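Tll1590 protein (Thermosynechococcus elongatus, PDB 6LDQ) belongs to the sucrose-phosphate synthase family and carries a glycosyl transferase 4-like domain of the GT-B class, built as an alpha/beta fold around a largely parallel sheet. Local coordinates at residues E84-T89 and Y113-W118. Residues are numbered along the deposited sequence; the frame is centred on the assembly and turned at random.
Sequences EKLFET and YWLSGW
Phe87 comes closest to Leu115 along the backbone, CA to CA 6.4 Å, where the loop leading into helix 90-104 passes the first turn of helix 113-126. No hydrogen bond joins the two segments; an aromatic cluster, flanked by two leucines, makes up the contact. Phe87 CG is anti to the backbone N (chi1 -172°), which sends the ring across to the helix. There its edge meets one face of the Trp118 indole in a T-shaped stack: Phe87 CE1 lies 3.6 Å from Trp118 CD1, near the rim of the five-membered ring, with the planes at 73°. Trp114, one helical turn earlier, approaches the same ring obliquely: its CZ3 is 3.6 Å from Phe87 CD1, and its six-membered ring lies 27° from parallel but offset, the centroids 5.8 Å apart. Leu115 comes in at the edge of the Phe87 ring, its CD2 also 3.7 Å from Phe87 N, its CD1 3.9 Å from Leu86 CB. Leu86 O, meanwhile, takes both the backbone N and OG1 of Thr89, which braces the 3-10 turn carrying Phe87. Helix 153-166 also touches the cluster, through Thr155, Arg156 and Val159. Cohesion between this loop and the helix therefore rests on dispersion and ring-edge electrostatics, while Thr89 bonds within its own loop.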
loop_
_atom_site.group_PDB
_atom_site.type_symbol
_atom_site.label_atom_id
_atom_site.label_comp_id
_atom_site.label_asym_id
_atom_site.label_seq_id
_atom_site.Cartn_x
_atom_site.Cartn_y
_atom_site.Cartn_z
ATOM N N GLU A 84 6.037 -6.950 14.124
ATOM C CA GLU A 84 5.666 -8.269 14.640
ATOM C C GLU A 84 4.546 -8.225 15.679
ATOM O O GLU A 84 4.082 -9.290 16.111
ATOM C CB GLU A 84 6.909 -8.958 15.222
ATOM C CG GLU A 84 7.544 -8.209 16.379
ATOM C CD GLU A 84 8.681 -7.290 15.971
ATOM O OE1 GLU A 84 9.464 -6.914 16.871
ATOM O OE2 GLU A 84 8.795 -6.927 14.776
ATOM N N LYS A 85 4.098 -7.040 16.087
ATOM C CA LYS A 85 2.961 -6.895 16.993
ATOM C C LYS A 85 1.829 -6.082 16.375
ATOM O O LYS A 85 0.895 -5.694 17.087
ATOM C CB LYS A 85 3.400 -6.239 18.307
ATOM C CG LYS A 85 4.217 -7.137 19.225
ATOM C CD LYS A 85 3.336 -8.158 19.927
ATOM C CE LYS A 85 4.151 -9.343 20.406
ATOM N NZ LYS A 85 4.505 -9.194 21.840
ATOM N N LEU A 86 1.886 -5.798 15.071
ATOM C CA LEU A 86 0.900 -4.906 14.476
ATOM C C LEU A 86 -0.361 -5.621 14.019
ATOM O O LEU A 86 -1.418 -4.981 13.957
ATOM C CB LEU A 86 1.519 -4.147 13.286
ATOM C CG LEU A 86 2.261 -2.873 13.698
ATOM C CD1 LEU A 86 2.770 -2.106 12.480
ATOM C CD2 LEU A 86 1.355 -1.981 14.549
ATOM N N PHE A 87 -0.285 -6.924 13.696
ATOM C CA PHE A 87 -1.431 -7.607 13.089
ATOM C C PHE A 87 -2.737 -7.373 13.854
ATOM O O PHE A 87 -3.803 -7.200 13.243
ATOM C CB PHE A 87 -1.162 -9.110 12.970
ATOM C CG PHE A 87 -2.210 -9.827 12.182
ATOM C CD1 PHE A 87 -2.265 -9.694 10.808
ATOM C CD2 PHE A 87 -3.170 -10.591 12.816
ATOM C CE1 PHE A 87 -3.254 -10.332 10.083
ATOM C CE2 PHE A 87 -4.153 -11.228 12.099
ATOM C CZ PHE A 87 -4.200 -11.102 10.739
ATOM N N GLU A 88 -2.684 -7.374 15.196
ATOM C CA GLU A 88 -3.930 -7.271 15.952
ATOM C C GLU A 88 -4.542 -5.870 15.921
ATOM O O GLU A 88 -5.660 -5.704 16.425
ATOM C CB GLU A 88 -3.714 -7.708 17.410
ATOM C CG GLU A 88 -3.080 -6.659 18.331
ATOM C CD GLU A 88 -2.684 -7.233 19.691
ATOM O OE1 GLU A 88 -3.108 -8.364 20.004
ATOM O OE2 GLU A 88 -1.948 -6.559 20.447
ATOM N N THR A 89 -3.840 -4.874 15.354
ATOM C CA THR A 89 -4.312 -3.497 15.266
ATOM C C THR A 89 -5.051 -3.196 13.966
ATOM O O THR A 89 -5.700 -2.140 13.874
ATOM C CB THR A 89 -3.139 -2.503 15.391
ATOM O OG1 THR A 89 -2.408 -2.448 14.154
ATOM C CG2 THR A 89 -2.189 -2.930 16.493
ATOM N N TYR A 113 3.968 -3.779 2.328
ATOM C CA TYR A 113 4.224 -4.864 3.278
ATOM C C TYR A 113 2.964 -5.669 3.599
ATOM O O TYR A 113 1.845 -5.153 3.558
ATOM C CB TYR A 113 4.856 -4.327 4.570
ATOM C CG TYR A 113 5.478 -5.408 5.441
ATOM C CD1 TYR A 113 6.402 -6.305 4.918
ATOM C CD2 TYR A 113 5.152 -5.508 6.790
ATOM C CE1 TYR A 113 6.979 -7.283 5.713
ATOM C CE2 TYR A 113 5.710 -6.480 7.589
ATOM C CZ TYR A 113 6.628 -7.364 7.047
ATOM O OH TYR A 113 7.192 -8.326 7.849
ATOM N N TRP A 114 3.142 -6.945 3.975
ATOM C CA TRP A 114 1.994 -7.845 4.058
ATOM C C TRP A 114 0.930 -7.348 5.028
ATOM O O TRP A 114 -0.260 -7.606 4.810
ATOM C CB TRP A 114 2.465 -9.265 4.424
ATOM C CG TRP A 114 2.905 -9.484 5.838
ATOM C CD1 TRP A 114 4.180 -9.409 6.320
ATOM C CD2 TRP A 114 2.078 -9.885 6.945
ATOM N NE1 TRP A 114 4.197 -9.719 7.675
ATOM C CE2 TRP A 114 2.917 -10.003 8.076
ATOM C CE3 TRP A 114 0.714 -10.142 7.091
ATOM C CZ2 TRP A 114 2.433 -10.393 9.326
ATOM C CZ3 TRP A 114 0.235 -10.514 8.335
ATOM C CH2 TRP A 114 1.090 -10.629 9.435
ATOM N N LEU A 115 1.330 -6.615 6.078
ATOM C CA LEU A 115 0.380 -6.127 7.086
ATOM C C LEU A 115 -0.611 -5.130 6.480
ATOM O O LEU A 115 -1.826 -5.251 6.655
ATOM C CB LEU A 115 1.138 -5.471 8.251
ATOM C CG LEU A 115 1.945 -6.374 9.196
ATOM C CD1 LEU A 115 2.989 -5.559 9.922
ATOM C CD2 LEU A 115 1.022 -7.069 10.199
ATOM N N SER A 116 -0.104 -4.120 5.794
ATOM C CA SER A 116 -0.991 -3.242 5.031
ATOM C C SER A 116 -1.784 -4.037 3.998
ATOM O O SER A 116 -2.932 -3.697 3.694
ATOM C CB SER A 116 -0.171 -2.154 4.354
ATOM O OG SER A 116 0.723 -1.544 5.275
ATOM N N GLY A 117 -1.211 -5.133 3.484
ATOM C CA GLY A 117 -1.903 -5.917 2.474
ATOM C C GLY A 117 -3.139 -6.618 2.981
ATOM O O GLY A 117 -4.120 -6.762 2.250
ATOM N N TRP A 118 -3.090 -7.115 4.224
ATOM C CA TRP A 118 -4.301 -7.558 4.903
ATOM C C TRP A 118 -5.383 -6.476 4.843
ATOM O O TRP A 118 -6.555 -6.747 4.548
ATOM C CB TRP A 118 -3.957 -7.899 6.356
ATOM C CG TRP A 118 -5.018 -8.688 7.039
ATOM C CD1 TRP A 118 -5.165 -10.051 7.031
ATOM C CD2 TRP A 118 -6.102 -8.168 7.804
ATOM N NE1 TRP A 118 -6.275 -10.403 7.766
ATOM C CE2 TRP A 118 -6.870 -9.263 8.243
ATOM C CE3 TRP A 118 -6.507 -6.873 8.150
ATOM C CZ2 TRP A 118 -8.015 -9.110 9.032
ATOM C CZ3 TRP A 118 -7.647 -6.718 8.942
ATOM C CH2 TRP A 118 -8.382 -7.837 9.382
#